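Oligogalacturonate-specific porin kdgM (Dickeya dadantii, PDB 4FQE) forms a monomeric beta-barrel channel in the outer membrane that is specific for oligogalacturonides and is required for full virulence. Local coordinates at residues D145-K155 with Y170-K181. Sequence-based numbering, arbitrary orientation.
Sequences DYTIGYELEYK and YDITHNVKLSYK. With C8E ((hydroxyethyloxy)tri(ethyloxy)octane), chain I.
Thr-147 and Ser-179, Gly-149 and Lys-177, Glu-151 and Asn-175, Glu-153 and Thr-173, and Lys-155 and Asp-171 each exchange two backbone hydrogen bonds, joining 146-155 to 171-180 as antiparallel neighbours in the porin's closed barrel. Lys-181 N adds an end bond to Asp-145 O (2.8 Å). Between these pairs the strands make CA-H...O contacts, among them Tyr-150 CA to Asn-175 O.

On the outer, detergent-bearing face, Tyr-150 reaches diagonally to His-174 and the two run alongside each other. Tyr-150 OH meets His-174 ND1 at the imidazole edge in a 2.8 Å hydrogen bond; chi1 of 168° sets the phenol anti to its own nitrogen and carries OH across to the histidine. Leu-152, directly opposite His-174 in the register, brings CD1 to 3.5 Å from His-174 CE1, and CD1 also touches Ile-172 CG2. Near one end Tyr-180 CD1 sits over the centre of the Tyr-146 ring, the two planes inclined at 32°; near the other, the Tyr-154 and Tyr-170 rings, tilted 26° to each other, are offset so far that they hardly overlap. The C8E detergent runs past Ile-148, Tyr-150 and Val-176, with C14 over one face of the His-174 ring.

The lumen-facing side is polar. One water links Asp-145 O, Thr-147 OG1 and Ser-179 OG (2.6 Å to OG), a second joins Gly-149 O to Asn-175 ND2, and a third bridges Glu-153 O and Thr-173 OG1. Glu-151 and Glu-153 turn to Asn-137 and Thr-135 of the preceding strand, while Asn-175 bonds Glu-191 and Arg-207.

Aromatic and aliphatic groups outside, and acids, lysines and an amide with water-bound hydroxyls inside, are consistent with a barrel wall that faces lipid outside and a water-filled path for oligogalacturonides inside.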
loop_
_atom_site.group_PDB
_atom_site.type_symbol
_atom_site.label_atom_id
_atom_site.label_comp_id
_atom_site.label_asym_id
_atom_site.label_seq_id
_atom_site.Cartn_x
_atom_site.Cartn_y
_atom_site.Cartn_z
ATOM N N ASP A 145 -5.094 3.102 19.305
ATOM C CA ASP A 145 -5.020 1.864 18.494
ATOM C C ASP A 145 -5.731 1.885 17.146
ATOM O O ASP A 145 -5.587 0.934 16.351
ATOM C CB ASP A 145 -5.566 0.708 19.327
ATOM C CG ASP A 145 -4.805 0.527 20.619
ATOM O OD1 ASP A 145 -3.589 0.733 20.619
ATOM O OD2 ASP A 145 -5.413 0.177 21.635
ATOM N N TYR A 146 -6.540 2.921 16.903
ATOM C CA TYR A 146 -7.193 3.080 15.608
ATOM C C TYR A 146 -6.439 3.961 14.625
ATOM O O TYR A 146 -5.820 4.972 15.003
ATOM C CB TYR A 146 -8.580 3.667 15.786
ATOM C CG TYR A 146 -9.515 2.752 16.456
ATOM C CD1 TYR A 146 -10.250 1.827 15.718
ATOM C CD2 TYR A 146 -9.676 2.787 17.829
ATOM C CE1 TYR A 146 -11.129 0.968 16.341
ATOM C CE2 TYR A 146 -10.563 1.936 18.458
ATOM C CZ TYR A 146 -11.292 1.035 17.713
ATOM O OH TYR A 146 -12.170 0.184 18.330
ATOM N N THR A 147 -6.521 3.597 13.347
ATOM C CA THR A 147 -6.067 4.473 12.292
ATOM C C THR A 147 -7.123 4.568 11.222
ATOM O O THR A 147 -7.620 3.533 10.723
ATOM C CB THR A 147 -4.744 3.980 11.672
ATOM O OG1 THR A 147 -3.760 3.883 12.705
ATOM C CG2 THR A 147 -4.262 4.929 10.576
ATOM N N ILE A 148 -7.480 5.798 10.861
ATOM C CA ILE A 148 -8.335 6.002 9.678
ATOM C C ILE A 148 -7.457 6.644 8.593
ATOM O O ILE A 148 -6.739 7.629 8.858
ATOM C CB ILE A 148 -9.601 6.835 10.007
ATOM C CG1 ILE A 148 -10.584 6.924 8.813
ATOM C CG2 ILE A 148 -9.240 8.254 10.464
ATOM C CD1 ILE A 148 -11.555 5.758 8.632
ATOM N N GLY A 149 -7.514 6.091 7.386
ATOM C CA GLY A 149 -6.719 6.580 6.259
ATOM C C GLY A 149 -7.532 6.864 5.021
ATOM O O GLY A 149 -8.379 6.041 4.642
ATOM N N TYR A 150 -7.316 8.021 4.403
ATOM C CA TYR A 150 -7.917 8.335 3.102
ATOM C C TYR A 150 -6.783 8.318 2.071
ATOM O O TYR A 150 -5.708 8.830 2.331
ATOM C CB TYR A 150 -8.609 9.695 3.084
ATOM C CG TYR A 150 -8.981 10.189 1.686
ATOM C CD1 TYR A 150 -8.356 11.282 1.131
ATOM C CD2 TYR A 150 -9.925 9.515 0.901
ATOM C CE1 TYR A 150 -8.656 11.725 -0.149
ATOM C CE2 TYR A 150 -10.245 9.962 -0.374
ATOM C CZ TYR A 150 -9.605 11.084 -0.887
ATOM O OH TYR A 150 -9.907 11.564 -2.134
ATOM N N GLU A 151 -7.055 7.717 0.928
ATOM C CA GLU A 151 -6.089 7.566 -0.160
ATOM C C GLU A 151 -6.782 7.967 -1.446
ATOM O O GLU A 151 -7.910 7.518 -1.748
ATOM C CB GLU A 151 -5.612 6.124 -0.261
ATOM C CG GLU A 151 -4.613 5.912 -1.395
ATOM C CD GLU A 151 -4.042 4.501 -1.411
ATOM O OE1 GLU A 151 -3.392 4.114 -0.414
ATOM O OE2 GLU A 151 -4.218 3.817 -2.447
ATOM N N LEU A 152 -6.142 8.880 -2.168
ATOM C CA LEU A 152 -6.629 9.342 -3.441
ATOM C C LEU A 152 -5.570 8.902 -4.423
ATOM O O LEU A 152 -4.399 9.143 -4.188
ATOM C CB LEU A 152 -6.759 10.872 -3.431
ATOM C CG LEU A 152 -7.130 11.587 -4.727
ATOM C CD1 LEU A 152 -8.402 11.094 -5.385
ATOM C CD2 LEU A 152 -7.283 13.084 -4.464
ATOM N N GLU A 153 -5.972 8.238 -5.494
ATOM C CA GLU A 153 -5.026 7.733 -6.460
ATOM C C GLU A 153 -5.425 8.118 -7.867
ATOM O O GLU A 153 -6.575 7.930 -8.289
ATOM C CB GLU A 153 -4.879 6.222 -6.319
ATOM C CG GLU A 153 -3.770 5.656 -7.169
ATOM C CD GLU A 153 -3.348 4.262 -6.733
ATOM O OE1 GLU A 153 -2.712 4.140 -5.645
ATOM O OE2 GLU A 153 -3.651 3.295 -7.473
ATOM N N TYR A 154 -4.450 8.675 -8.588
ATOM C CA TYR A 154 -4.647 9.106 -9.941
ATOM C C TYR A 154 -3.756 8.248 -10.832
ATOM O O TYR A 154 -2.536 8.218 -10.654
ATOM C CB TYR A 154 -4.257 10.580 -10.049
ATOM C CG TYR A 154 -4.247 11.146 -11.437
ATOM C CD1 TYR A 154 -5.417 11.665 -12.017
ATOM C CD2 TYR A 154 -3.062 11.220 -12.162
ATOM C CE1 TYR A 154 -5.395 12.213 -13.300
ATOM C CE2 TYR A 154 -3.037 11.753 -13.439
ATOM C CZ TYR A 154 -4.197 12.253 -14.005
ATOM O OH TYR A 154 -4.130 12.793 -15.282
ATOM N N LYS A 155 -4.370 7.569 -11.791
ATOM C CA LYS A 155 -3.623 6.726 -12.722
ATOM C C LYS A 155 -3.803 7.239 -14.131
ATOM O O LYS A 155 -4.927 7.505 -14.569
ATOM C CB LYS A 155 -4.071 5.275 -12.630
ATOM C CG LYS A 155 -3.205 4.294 -13.414
ATOM C CD LYS A 155 -3.764 2.885 -13.312
ATOM C CE LYS A 155 -2.985 1.911 -14.170
ATOM N NZ LYS A 155 -3.356 0.510 -13.832
ATOM N N TYR A 170 -7.725 8.875 -17.830
ATOM C CA TYR A 170 -7.198 8.648 -16.491
ATOM C C TYR A 170 -8.243 8.022 -15.564
ATOM O O TYR A 170 -9.455 8.176 -15.776
ATOM C CB TYR A 170 -6.724 9.973 -15.901
ATOM C CG TYR A 170 -7.874 10.894 -15.636
ATOM C CD1 TYR A 170 -8.540 10.866 -14.413
ATOM C CD2 TYR A 170 -8.342 11.751 -16.626
ATOM C CE1 TYR A 170 -9.632 11.688 -14.174
ATOM C CE2 TYR A 170 -9.433 12.577 -16.394
ATOM C CZ TYR A 170 -10.072 12.540 -15.170
ATOM O OH TYR A 170 -11.146 13.367 -14.925
ATOM N N ASP A 171 -7.784 7.336 -14.528
ATOM C CA ASP A 171 -8.691 6.804 -13.498
ATOM C C ASP A 171 -8.413 7.432 -12.157
ATOM O O ASP A 171 -7.259 7.643 -11.787
ATOM C CB ASP A 171 -8.541 5.292 -13.338
ATOM C CG ASP A 171 -9.174 4.510 -14.480
ATOM O OD1 ASP A 171 -9.963 5.089 -15.280
ATOM O OD2 ASP A 171 -8.866 3.299 -14.571
ATOM N N ILE A 172 -9.476 7.709 -11.414
ATOM C CA ILE A 172 -9.320 8.175 -10.056
ATOM C C ILE A 172 -9.927 7.156 -9.092
ATOM O O ILE A 172 -11.019 6.627 -9.319
ATOM C CB ILE A 172 -9.914 9.588 -9.865
ATOM C CG1 ILE A 172 -9.012 10.619 -10.555
ATOM C CG2 ILE A 172 -10.018 9.938 -8.392
ATOM C CD1 ILE A 172 -9.650 11.980 -10.679
ATOM N N THR A 173 -9.207 6.911 -8.010
ATOM C CA THR A 173 -9.633 5.998 -6.964
ATOM C C THR A 173 -9.657 6.743 -5.650
ATOM O O THR A 173 -8.717 7.469 -5.317
ATOM C CB THR A 173 -8.677 4.795 -6.852
ATOM O OG1 THR A 173 -8.781 4.033 -8.049
ATOM C CG2 THR A 173 -9.050 3.897 -5.688
ATOM N N HIS A 174 -10.740 6.556 -4.916
ATOM C CA HIS A 174 -10.875 7.033 -3.545
ATOM C C HIS A 174 -10.968 5.842 -2.633
ATOM O O HIS A 174 -11.786 4.923 -2.864
ATOM C CB HIS A 174 -12.127 7.853 -3.407
ATOM C CG HIS A 174 -12.170 9.101 -4.268
ATOM N ND1 HIS A 174 -11.608 10.261 -3.885
ATOM C CD2 HIS A 174 -12.800 9.352 -5.483
ATOM C CE1 HIS A 174 -11.816 11.203 -4.838
ATOM N NE2 HIS A 174 -12.554 10.646 -5.812
ATOM N N ASN A 175 -10.135 5.802 -1.613
ATOM C CA ASN A 175 -10.139 4.682 -0.699
ATOM C C ASN A 175 -10.093 5.120 0.755
ATOM O O ASN A 175 -9.370 6.082 1.109
ATOM C CB ASN A 175 -8.969 3.745 -1.024
ATOM C CG ASN A 175 -9.168 2.353 -0.466
ATOM O OD1 ASN A 175 -9.992 1.585 -0.966
ATOM N ND2 ASN A 175 -8.328 1.980 0.490
ATOM N N VAL A 176 -10.908 4.458 1.579
ATOM C CA VAL A 176 -10.882 4.639 3.028
ATOM C C VAL A 176 -10.558 3.329 3.750
ATOM O O VAL A 176 -11.193 2.297 3.530
ATOM C CB VAL A 176 -12.234 5.160 3.525
ATOM C CG1 VAL A 176 -12.177 5.421 5.016
ATOM C CG2 VAL A 176 -12.645 6.410 2.758
ATOM N N LYS A 177 -9.576 3.379 4.634
ATOM C CA LYS A 177 -9.115 2.203 5.355
ATOM C C LYS A 177 -9.239 2.514 6.829
ATOM O O LYS A 177 -8.893 3.627 7.282
ATOM C CB LYS A 177 -7.648 1.903 5.043
ATOM C CG LYS A 177 -7.046 0.711 5.794
ATOM C CD LYS A 177 -5.565 0.496 5.407
ATOM C CE LYS A 177 -5.018 -0.894 5.678
ATOM N NZ LYS A 177 -3.519 -1.007 5.464
ATOM N N LEU A 178 -9.754 1.546 7.580
ATOM C CA LEU A 178 -9.816 1.660 9.025
ATOM C C LEU A 178 -9.123 0.445 9.637
ATOM O O LEU A 178 -9.482 -0.692 9.360
ATOM C CB LEU A 178 -11.292 1.739 9.464
ATOM C CG LEU A 178 -11.567 1.705 10.964
ATOM C CD1 LEU A 178 -10.997 2.957 11.646
ATOM C CD2 LEU A 178 -13.061 1.594 11.215
ATOM N N SER A 179 -8.111 0.685 10.455
ATOM C CA SER A 179 -7.359 -0.386 11.069
ATOM C C SER A 179 -7.426 -0.265 12.599
ATOM O O SER A 179 -7.556 0.820 13.136
ATOM C CB SER A 179 -5.903 -0.371 10.517
ATOM O OG SER A 179 -5.090 0.521 11.231
ATOM N N TYR A 180 -7.307 -1.394 13.284
ATOM C CA TYR A 180 -7.323 -1.439 14.723
ATOM C C TYR A 180 -6.237 -2.395 15.217
ATOM O O TYR A 180 -6.210 -3.582 14.871
ATOM C CB TYR A 180 -8.708 -1.876 15.217
ATOM C CG TYR A 180 -8.815 -2.021 16.725
ATOM C CD1 TYR A 180 -8.654 -0.928 17.557
ATOM C CD2 TYR A 180 -9.093 -3.249 17.312
ATOM C CE1 TYR A 180 -8.757 -1.052 18.934
ATOM C CE2 TYR A 180 -9.172 -3.377 18.675
ATOM C CZ TYR A 180 -9.012 -2.262 19.481
ATOM O OH TYR A 180 -9.110 -2.400 20.840
ATOM N N LYS A 181 -5.319 -1.837 15.999
ATOM C CA LYS A 181 -4.273 -2.578 16.664
ATOM C C LYS A 181 -4.902 -3.294 17.857
ATOM O O LYS A 181 -5.018 -2.745 18.946
ATOM C CB LYS A 181 -3.143 -1.604 17.079
ATOM C CG LYS A 181 -1.929 -2.273 17.668
ATOM C CD LYS A 181 -0.866 -1.280 18.099
ATOM C CE LYS A 181 0.081 -1.867 19.145
ATOM N NZ LYS A 181 0.111 -0.975 20.343
HETATM C C1 C8E I . -8.224 13.024 9.524
HETATM C C2 C8E I . -8.448 12.780 8.043
HETATM C C3 C8E I . -8.411 11.296 7.657
HETATM C C4 C8E I . -9.802 10.657 7.641
HETATM C C5 C8E I . -10.489 10.699 6.277
HETATM C C6 C8E I . -11.474 9.541 6.104
HETATM C C7 C8E I . -12.766 9.926 5.389
HETATM C C8 C8E I . -12.480 10.499 4.007
HETATM O O9 C8E I . -13.585 10.276 3.124
HETATM C C10 C8E I . -13.382 10.798 1.808
HETATM C C11 C8E I . -13.578 9.651 0.833
HETATM O O12 C8E I . -14.354 10.078 -0.280
HETATM C C13 C8E I . -14.956 8.956 -0.917
HETATM C C14 C8E I . -15.747 9.440 -2.114
HETATM O O15 C8E I . -16.502 8.339 -2.634
HETATM C C16 C8E I . -16.540 8.358 -4.055
HETATM C C17 C8E I . -17.971 8.523 -4.524
HETATM O O18 C8E I . -18.052 8.022 -5.861
HETATM C C19 C8E I . -19.390 8.070 -6.364
HETATM C C20 C8E I . -20.076 6.738 -6.087
HETATM O O21 C8E I . -19.965 5.868 -7.223
HETATM O O HOH W 1 -4.270 0.975 13.638
HETATM O O HOH W 2 -7.308 4.351 2.226
HETATM O O HOH W 3 -6.898 5.208 -9.501
#